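Local coordinates for tubulin-like protein CetZ1 (Haloferax volcanii, PDB 4B46) that controls archaeal cell shape as a GTP-binding tubulin/FtsZ homologue, and is essential for developing the rod-shaped cells required for efficient swimming, at residues V16-E21 / E189-F194; I30-V35 / V95-A100; Q60-G65 / G75-E80. One frame throughout, in Å; residues are numbered along the deposited sequence.

Contact 1. Residues V16-E21 / E189-F194; sequences VDKFVE and EIVNRF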
loop_
_atom_site.group_PDB
_atom_site.type_symbol
_atom_site.label_atom_id
_atom_site.label_comp_id
_atom_site.label_asym_id
_atom_site.label_seq_id
_atom_site.Cartn_x
_atom_site.Cartn_y
_atom_site.Cartn_z
ATOM N N VAL A 16 -1.092 -8.691 -3.333
ATOM C CA VAL A 16 0.079 -8.808 -4.201
ATOM C C VAL A 16 -0.243 -9.611 -5.458
ATOM O O VAL A 16 0.168 -9.238 -6.563
ATOM C CB VAL A 16 1.298 -9.389 -3.466
ATOM C CG1 VAL A 16 2.457 -9.671 -4.462
ATOM C CG2 VAL A 16 1.760 -8.417 -2.396
ATOM N N ASP A 17 -1.006 -10.690 -5.290
ATOM C CA ASP A 17 -1.463 -11.505 -6.414
ATOM C C ASP A 17 -2.221 -10.634 -7.428
ATOM O O ASP A 17 -2.000 -10.726 -8.639
ATOM C CB ASP A 17 -2.372 -12.631 -5.906
ATOM C CG ASP A 17 -2.275 -13.910 -6.740
ATOM O OD1 ASP A 17 -1.176 -14.232 -7.240
ATOM O OD2 ASP A 17 -3.303 -14.614 -6.867
ATOM N N LYS A 18 -3.114 -9.787 -6.930
ATOM C CA LYS A 18 -3.910 -8.924 -7.804
ATOM C C LYS A 18 -3.061 -7.826 -8.435
ATOM O O LYS A 18 -3.294 -7.430 -9.570
ATOM C CB LYS A 18 -5.075 -8.305 -7.039
ATOM C CG LYS A 18 -6.057 -7.579 -7.933
ATOM C CD LYS A 18 -7.477 -7.820 -7.466
ATOM C CE LYS A 18 -8.433 -7.869 -8.639
ATOM N NZ LYS A 18 -9.771 -8.362 -8.208
ATOM N N PHE A 19 -2.088 -7.328 -7.679
ATOM C CA PHE A 19 -1.127 -6.361 -8.194
ATOM C C PHE A 19 -0.357 -6.929 -9.383
ATOM O O PHE A 19 -0.126 -6.233 -10.376
ATOM C CB PHE A 19 -0.155 -5.943 -7.093
ATOM C CG PHE A 19 -0.081 -4.465 -6.900
ATOM C CD1 PHE A 19 0.314 -3.643 -7.941
ATOM C CD2 PHE A 19 -0.437 -3.891 -5.694
ATOM C CE1 PHE A 19 0.373 -2.275 -7.778
ATOM C CE2 PHE A 19 -0.383 -2.523 -5.523
ATOM C CZ PHE A 19 0.024 -1.715 -6.565
ATOM N N VAL A 20 0.036 -8.195 -9.279
ATOM C CA VAL A 20 0.726 -8.868 -10.378
ATOM C C VAL A 20 -0.153 -8.924 -11.625
ATOM O O VAL A 20 0.313 -8.680 -12.735
ATOM C CB VAL A 20 1.169 -10.301 -9.992
ATOM C CG1 VAL A 20 1.689 -11.051 -11.213
ATOM C CG2 VAL A 20 2.233 -10.248 -8.904
ATOM N N GLU A 21 -1.431 -9.236 -11.439
ATOM C CA GLU A 21 -2.368 -9.314 -12.562
ATOM C C GLU A 21 -2.604 -7.940 -13.204
ATOM O O GLU A 21 -2.658 -7.809 -14.427
ATOM C CB GLU A 21 -3.694 -9.930 -12.104
ATOM C CG GLU A 21 -4.766 -10.001 -13.176
ATOM C CD GLU A 21 -6.120 -10.376 -12.597
ATOM O OE1 GLU A 21 -6.731 -9.532 -11.905
ATOM O OE2 GLU A 21 -6.569 -11.520 -12.826
ATOM N N GLU A 189 -9.901 -1.824 -5.700
ATOM C CA GLU A 189 -9.743 -0.422 -5.326
ATOM C C GLU A 189 -8.324 -0.134 -4.848
ATOM O O GLU A 189 -7.743 0.908 -5.168
ATOM C CB GLU A 189 -10.771 -0.043 -4.252
ATOM C CG GLU A 189 -12.215 -0.102 -4.780
ATOM C CD GLU A 189 -13.264 0.065 -3.699
ATOM O OE1 GLU A 189 -13.142 -0.554 -2.624
ATOM O OE2 GLU A 189 -14.224 0.822 -3.930
ATOM N N ILE A 190 -7.766 -1.061 -4.080
ATOM C CA ILE A 190 -6.409 -0.911 -3.577
ATOM C C ILE A 190 -5.425 -0.870 -4.743
ATOM O O ILE A 190 -4.606 0.045 -4.858
ATOM C CB ILE A 190 -6.047 -2.066 -2.620
ATOM C CG1 ILE A 190 -6.827 -1.930 -1.301
ATOM C CG2 ILE A 190 -4.547 -2.129 -2.398
ATOM C CD1 ILE A 190 -6.667 -3.120 -0.341
ATOM N N VAL A 191 -5.531 -1.850 -5.631
ATOM C CA VAL A 191 -4.578 -1.970 -6.726
ATOM C C VAL A 191 -4.701 -0.835 -7.768
ATOM O O VAL A 191 -3.699 -0.382 -8.304
ATOM C CB VAL A 191 -4.675 -3.370 -7.375
ATOM C CG1 VAL A 191 -3.779 -3.461 -8.542
ATOM C CG2 VAL A 191 -4.281 -4.451 -6.360
ATOM N N ASN A 192 -5.917 -0.369 -8.042
ATOM C CA ASN A 192 -6.099 0.734 -8.988
ATOM C C ASN A 192 -5.440 2.014 -8.503
ATOM O O ASN A 192 -4.937 2.804 -9.289
ATOM C CB ASN A 192 -7.585 1.002 -9.238
ATOM C CG ASN A 192 -8.214 -0.019 -10.162
ATOM O OD1 ASN A 192 -7.548 -0.579 -11.031
ATOM N ND2 ASN A 192 -9.511 -0.263 -9.984
ATOM N N ARG A 193 -5.459 2.214 -7.196
ATOM C CA ARG A 193 -4.918 3.422 -6.599
ATOM C C ARG A 193 -3.409 3.377 -6.509
ATOM O O ARG A 193 -2.731 4.273 -7.017
ATOM C CB ARG A 193 -5.550 3.665 -5.230
ATOM C CG ARG A 193 -6.975 4.180 -5.373
ATOM C CD ARG A 193 -7.829 4.020 -4.119
ATOM N NE ARG A 193 -9.071 4.762 -4.324
ATOM C CZ ARG A 193 -10.069 4.325 -5.080
ATOM N NH1 ARG A 193 -9.988 3.132 -5.662
ATOM N NH2 ARG A 193 -11.148 5.074 -5.247
ATOM N N PHE A 194 -2.877 2.340 -5.868
ATOM C CA PHE A 194 -1.429 2.221 -5.748
ATOM C C PHE A 194 -0.770 1.844 -7.071
ATOM O O PHE A 194 0.405 2.150 -7.308
ATOM C CB PHE A 194 -1.057 1.258 -4.619
ATOM C CG PHE A 194 -1.442 1.768 -3.256
ATOM C CD1 PHE A 194 -0.691 2.755 -2.640
ATOM C CD2 PHE A 194 -2.570 1.284 -2.605
ATOM C CE1 PHE A 194 -1.048 3.251 -1.400
ATOM C CE2 PHE A 194 -2.939 1.777 -1.365
ATOM C CZ PHE A 194 -2.170 2.752 -0.755
#
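Val-191, on helix 179-198, lays a methyl on the ring of Phe-19, on helix 9-26. Its CG1 sits 4.2 Å from the centroid of the Phe-19 ring and 12° off the ring normal, which meets the geometry of a CH-pi contact over the face. The Val-191 rotamer brings both methyls into use. CG1, anti to the backbone N, takes the ring, while CG2, beside the backbone N, lies 3.9 Å from CD2 of Phe-19. CG2 of Val-191 also meets CG of Lys-18 at 3.9 Å. Lys-18 lends only this aliphatic start of its chain; bends at chi2 and chi3 carry the amine away to a long, weak ion pair with Glu-188.

The far end of the Phe-19 ring is met at its edge: CZ of Phe-19 touches CB of Phe-194 at 3.7 Å, with the backbone carbon of Phe-194 near the ring plane. The ring of Phe-194 itself turns off elsewhere, so the two aromatics do not stack. Phe-19 reaches this place with chi1 at -126°, well away from a staggered value. Cutting its ring back to an alanine would probably open a gap under Val-191 CG1 and take from Phe-194 CB the ring edge it packs on.

The two short axes approach to 9.6 Å with 54° between their directions. The pair belongs to the tubulin/FtsZ fold, in which a long central helix, here 179-198, packs against the GTPase domain; the neighbouring Ile-190 touches the bound GDP.

Contact 2. Residues I30-V35 / V95-A100; sequences IVRAAV and VHEVDA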
loop_
_atom_site.group_PDB
_atom_site.type_symbol
_atom_site.label_atom_id
_atom_site.label_comp_id
_atom_site.label_asym_id
_atom_site.label_seq_id
_atom_site.Cartn_x
_atom_site.Cartn_y
_atom_site.Cartn_z
ATOM N N ILE A 30 5.703 -2.508 -13.028
ATOM C CA ILE A 30 5.807 -2.188 -11.604
ATOM C C ILE A 30 6.323 -3.334 -10.725
ATOM O O ILE A 30 7.220 -3.149 -9.900
ATOM C CB ILE A 30 4.449 -1.756 -11.050
ATOM C CG1 ILE A 30 3.944 -0.510 -11.778
ATOM C CG2 ILE A 30 4.533 -1.500 -9.552
ATOM C CD1 ILE A 30 2.496 -0.234 -11.505
ATOM N N VAL A 31 5.737 -4.512 -10.881
ATOM C CA VAL A 31 6.068 -5.633 -10.001
ATOM C C VAL A 31 7.229 -6.428 -10.580
ATOM O O VAL A 31 7.033 -7.381 -11.339
ATOM C CB VAL A 31 4.851 -6.549 -9.788
ATOM C CG1 VAL A 31 5.116 -7.533 -8.655
ATOM C CG2 VAL A 31 3.606 -5.709 -9.494
ATOM N N ARG A 32 8.444 -6.025 -10.222
ATOM C CA ARG A 32 9.643 -6.657 -10.753
ATOM C C ARG A 32 9.847 -8.015 -10.091
ATOM O O ARG A 32 10.443 -8.933 -10.669
ATOM C CB ARG A 32 10.859 -5.756 -10.531
ATOM C CG ARG A 32 12.155 -6.312 -11.100
ATOM C CD ARG A 32 12.095 -6.459 -12.610
ATOM N NE ARG A 32 13.178 -7.301 -13.121
ATOM C CZ ARG A 32 13.008 -8.508 -13.655
ATOM N NH1 ARG A 32 11.795 -9.024 -13.763
ATOM N NH2 ARG A 32 14.055 -9.198 -14.091
ATOM N N ALA A 33 9.340 -8.142 -8.869
ATOM C CA ALA A 33 9.376 -9.412 -8.155
ATOM C C ALA A 33 8.196 -9.494 -7.209
ATOM O O ALA A 33 7.849 -8.513 -6.555
ATOM C CB ALA A 33 10.664 -9.549 -7.377
ATOM N N ALA A 34 7.576 -10.664 -7.130
ATOM C CA ALA A 34 6.492 -10.857 -6.178
ATOM C C ALA A 34 6.705 -12.130 -5.353
ATOM O O ALA A 34 7.032 -13.185 -5.891
ATOM C CB ALA A 34 5.158 -10.881 -6.887
ATOM N N VAL A 35 6.544 -12.001 -4.041
ATOM C CA VAL A 35 6.714 -13.116 -3.109
ATOM C C VAL A 35 5.542 -13.114 -2.123
ATOM O O VAL A 35 5.049 -12.045 -1.753
ATOM C CB VAL A 35 8.069 -13.007 -2.356
ATOM C CG1 VAL A 35 8.155 -14.018 -1.220
ATOM C CG2 VAL A 35 9.250 -13.204 -3.331
ATOM N N VAL A 95 17.464 -7.993 -6.968
ATOM C CA VAL A 95 17.301 -6.814 -6.126
ATOM C C VAL A 95 17.955 -5.561 -6.717
ATOM O O VAL A 95 17.442 -4.461 -6.544
ATOM C CB VAL A 95 17.794 -7.079 -4.682
ATOM C CG1 VAL A 95 17.693 -5.821 -3.827
ATOM C CG2 VAL A 95 16.984 -8.214 -4.052
ATOM N N HIS A 96 19.065 -5.726 -7.438
ATOM C CA HIS A 96 19.709 -4.590 -8.092
ATOM C C HIS A 96 18.790 -3.909 -9.107
ATOM O O HIS A 96 19.048 -2.781 -9.526
ATOM C CB HIS A 96 21.019 -5.003 -8.776
ATOM C CG HIS A 96 22.097 -5.420 -7.824
ATOM N ND1 HIS A 96 22.567 -4.597 -6.824
ATOM C CD2 HIS A 96 22.797 -6.573 -7.722
ATOM C CE1 HIS A 96 23.505 -5.228 -6.140
ATOM N NE2 HIS A 96 23.665 -6.428 -6.666
ATOM N N GLU A 97 17.715 -4.588 -9.499
ATOM C CA GLU A 97 16.817 -4.037 -10.511
ATOM C C GLU A 97 15.549 -3.430 -9.923
ATOM O O GLU A 97 14.628 -3.096 -10.665
ATOM C CB GLU A 97 16.453 -5.100 -11.554
ATOM C CG GLU A 97 17.636 -5.566 -12.410
ATOM C CD GLU A 97 17.329 -6.832 -13.196
ATOM O OE1 GLU A 97 16.134 -7.156 -13.379
ATOM O OE2 GLU A 97 18.286 -7.508 -13.628
ATOM N N VAL A 98 15.491 -3.282 -8.602
ATOM C CA VAL A 98 14.321 -2.654 -7.990
ATOM C C VAL A 98 14.655 -1.328 -7.315
ATOM O O VAL A 98 15.767 -1.126 -6.819
ATOM C CB VAL A 98 13.584 -3.592 -6.981
ATOM C CG1 VAL A 98 13.443 -4.990 -7.560
ATOM C CG2 VAL A 98 14.309 -3.640 -5.648
ATOM N N ASP A 99 13.677 -0.428 -7.317
ATOM C CA ASP A 99 13.790 0.874 -6.667
ATOM C C ASP A 99 13.458 0.801 -5.181
ATOM O O ASP A 99 13.971 1.589 -4.383
ATOM C CB ASP A 99 12.850 1.880 -7.342
ATOM C CG ASP A 99 13.202 2.107 -8.794
ATOM O OD1 ASP A 99 14.399 2.328 -9.074
ATOM O OD2 ASP A 99 12.300 2.040 -9.651
ATOM N N ALA A 100 12.583 -0.133 -4.818
ATOM C CA ALA A 100 12.159 -0.260 -3.430
ATOM C C ALA A 100 11.487 -1.596 -3.157
ATOM O O ALA A 100 11.035 -2.271 -4.082
ATOM C CB ALA A 100 11.201 0.897 -3.057
#
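Arg-32 meets both Glu-97 and Val-98 at the edge of the Rossmann-like GTPase domain, where strand 31-38 faces the loop leading into strand 100-106. In sheet order strand 3-8 lies between those two strands, and Lys-2, just ahead of it, hydrogen-bonds through NZ to the backbone O of Glu-97.

The packed part is small and apolar. CG1 of the buried Val-98 lies 4.0 Å from CG of Arg-32 and equally near CB of Arg-32, the two side chains crossing at about a right angle. Ala-33, the next residue, rests on Ile-93 instead.

The solvent side is polar, with both of its residues exposed. The Arg-32 chain leaves with CG anti to the backbone N and then bends at chi2 (63°), which swings the guanidinium over to Glu-97, whose own chain runs extended beyond CG. Pro-94 also touches the Arg-32 side chain. The guanidinium and carboxylate planes are 9° apart, nearly coplanar. Both donors converge on a single oxygen: OE1 of Glu-97 accepts from Arg-32 NE at 3.0 Å and from Arg-32 NH2 at 3.0 Å, lying in the guanidinium plane.

Contact 3. Residues Q60-G65 / G75-E80; sequences QSRVKG and GAEIAE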
loop_
_atom_site.group_PDB
_atom_site.type_symbol
_atom_site.label_atom_id
_atom_site.label_comp_id
_atom_site.label_asym_id
_atom_site.label_seq_id
_atom_site.Cartn_x
_atom_site.Cartn_y
_atom_site.Cartn_z
ATOM N N GLN A 60 6.064 -23.974 10.031
ATOM C CA GLN A 60 5.641 -25.372 9.944
ATOM C C GLN A 60 5.850 -26.119 11.268
ATOM O O GLN A 60 5.003 -26.925 11.681
ATOM C CB GLN A 60 6.377 -26.098 8.813
ATOM C CG GLN A 60 6.192 -25.487 7.437
ATOM C CD GLN A 60 7.375 -24.628 7.007
ATOM O OE1 GLN A 60 7.869 -23.786 7.768
ATOM N NE2 GLN A 60 7.835 -24.839 5.779
ATOM N N SER A 61 6.966 -25.841 11.937
ATOM C CA SER A 61 7.280 -26.516 13.193
ATOM C C SER A 61 6.315 -26.148 14.326
ATOM O O SER A 61 6.244 -26.861 15.328
ATOM C CB SER A 61 8.709 -26.197 13.626
ATOM O OG SER A 61 8.807 -24.841 14.036
ATOM N N ARG A 62 5.587 -25.041 14.168
ATOM C CA ARG A 62 4.675 -24.548 15.203
ATOM C C ARG A 62 3.211 -24.768 14.865
ATOM O O ARG A 62 2.400 -25.006 15.758
ATOM C CB ARG A 62 4.863 -23.039 15.439
ATOM C CG ARG A 62 6.241 -22.601 15.895
ATOM C CD ARG A 62 6.530 -22.993 17.329
ATOM N NE ARG A 62 5.802 -22.217 18.341
ATOM C CZ ARG A 62 6.170 -21.011 18.770
ATOM N NH1 ARG A 62 7.229 -20.404 18.244
ATOM N NH2 ARG A 62 5.474 -20.399 19.718
ATOM N N VAL A 63 2.843 -24.620 13.595
ATOM C CA VAL A 63 1.429 -24.727 13.243
ATOM C C VAL A 63 1.134 -25.692 12.101
ATOM O O VAL A 63 -0.014 -25.826 11.696
ATOM C CB VAL A 63 0.780 -23.347 12.941
ATOM C CG1 VAL A 63 0.786 -22.474 14.188
ATOM C CG2 VAL A 63 1.492 -22.655 11.778
ATOM N N LYS A 64 2.174 -26.337 11.579
ATOM C CA LYS A 64 2.004 -27.430 10.625
ATOM C C LYS A 64 1.114 -27.085 9.428
ATOM O O LYS A 64 0.277 -27.890 9.010
ATOM C CB LYS A 64 1.466 -28.669 11.351
ATOM C CG LYS A 64 2.482 -29.317 12.272
ATOM C CD LYS A 64 3.586 -29.974 11.466
ATOM C CE LYS A 64 4.693 -30.483 12.350
ATOM N NZ LYS A 64 5.700 -31.247 11.566
ATOM N N GLY A 65 1.284 -25.879 8.896
ATOM C CA GLY A 65 0.529 -25.446 7.737
ATOM C C GLY A 65 -0.886 -24.963 8.005
ATOM O O GLY A 65 -1.664 -24.754 7.074
ATOM N N GLY A 75 2.586 -15.031 15.343
ATOM C CA GLY A 75 2.945 -14.633 13.987
ATOM C C GLY A 75 4.311 -13.974 13.930
ATOM O O GLY A 75 5.105 -14.227 13.019
ATOM N N ALA A 76 4.595 -13.128 14.914
ATOM C CA ALA A 76 5.897 -12.489 14.994
ATOM C C ALA A 76 6.999 -13.511 15.320
ATOM O O ALA A 76 8.095 -13.444 14.775
ATOM C CB ALA A 76 5.879 -11.372 16.035
ATOM N N GLU A 77 6.707 -14.445 16.213
ATOM C CA GLU A 77 7.690 -15.462 16.583
ATOM C C GLU A 77 8.065 -16.370 15.411
ATOM O O GLU A 77 9.249 -16.676 15.210
ATOM C CB GLU A 77 7.189 -16.292 17.777
ATOM C CG GLU A 77 7.285 -15.556 19.105
ATOM C CD GLU A 77 6.544 -16.273 20.230
ATOM O OE1 GLU A 77 5.967 -17.349 19.975
ATOM O OE2 GLU A 77 6.536 -15.756 21.365
ATOM N N ILE A 78 7.078 -16.795 14.625
ATOM C CA ILE A 78 7.397 -17.680 13.500
ATOM C C ILE A 78 8.142 -16.941 12.402
ATOM O O ILE A 78 9.030 -17.508 11.763
ATOM C CB ILE A 78 6.169 -18.420 12.909
ATOM C CG1 ILE A 78 5.108 -17.434 12.429
ATOM C CG2 ILE A 78 5.595 -19.430 13.929
ATOM C CD1 ILE A 78 4.029 -18.073 11.562
ATOM N N ALA A 79 7.797 -15.673 12.186
ATOM C CA ALA A 79 8.527 -14.864 11.221
ATOM C C ALA A 79 9.991 -14.719 11.629
ATOM O O ALA A 79 10.892 -14.753 10.784
ATOM C CB ALA A 79 7.864 -13.473 11.052
ATOM N N GLU A 80 10.235 -14.548 12.922
ATOM C CA GLU A 80 11.608 -14.430 13.396
ATOM C C GLU A 80 12.375 -15.747 13.295
ATOM O O GLU A 80 13.533 -15.754 12.904
ATOM C CB GLU A 80 11.649 -13.881 14.825
ATOM C CG GLU A 80 11.115 -12.457 14.901
ATOM C CD GLU A 80 11.452 -11.754 16.194
ATOM O OE1 GLU A 80 11.468 -12.417 17.252
ATOM O OE2 GLU A 80 11.704 -10.530 16.150
#
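Arg-62 bridges from helix 60-63 to helix 72-81 in two ways, through charge at its end and through apolar packing along its stem.

The ionic part rests on one bond. NH2 of Arg-62 donates to OE1 of Glu-77 at 3.1 Å with an N-H...O angle of 157°, and the oxygen is met nearly head-on. OE1 is tilted 15° out of the guanidinium plane, and the carboxylate and guanidinium planes are moderately twisted against each other. This is therefore a single-point salt bridge. NH1 of Arg-62 lies 3.7 Å from the same OE1 of Glu-77 and is instead committed to a second salt bridge, with OE2 of Glu-81 one helical turn further on.

The apolar part lies at the base of the same chain. CG2 of Ile-78 packs against CG of Arg-62 at 3.8 Å and against CB of Arg-62 at 4.0 Å. The guanidinium reaches the acid because the arginine chain bends at both chi2 and chi3 (each -72°), folding its end toward Glu-77 while CB and CG stay on the isoleucine. Ile-78 also touches Ser-39 and Val-68. The helix pair lies in the GTPase domain, and the Ile-78 side chain comes within about 5 Å of that of Thr-111, which binds GTP.

With Glu-77 on NH2 and Glu-81 on NH1, the single positive charge of Arg-62 is shared by two carboxylates and would probably offset part of their mutual repulsion. Only Ile-78 of the three touching residues is buried, so the chemistry implies an apolar seat beneath a more accessible ionic clasp.

In the fold
Contacts 1 and 2 are neighbours, their centres 15 Å apart, and meet through successive elements of the chain: helix 9-26 packs on strand 31-38, with Val-20 CG2 3.6 Å from Ala-34 CB and Val-16 CG1 3.8 Å from the same Ala-34 CB. Contact 3 stands apart, its centre 27 Å from that of contact 1 and 26 Å from that of contact 2, and touches neither. Along the chain, contact 3 is nested inside the loop closed by contact 2, itself within that of contact 1. Contact 1 reaches the nucleotide through Ile-190, which touches GDP; the side chain of Ile-78 in contact 3 stays about 8 Å away, whereas contact 2 lies away from the nucleotide site.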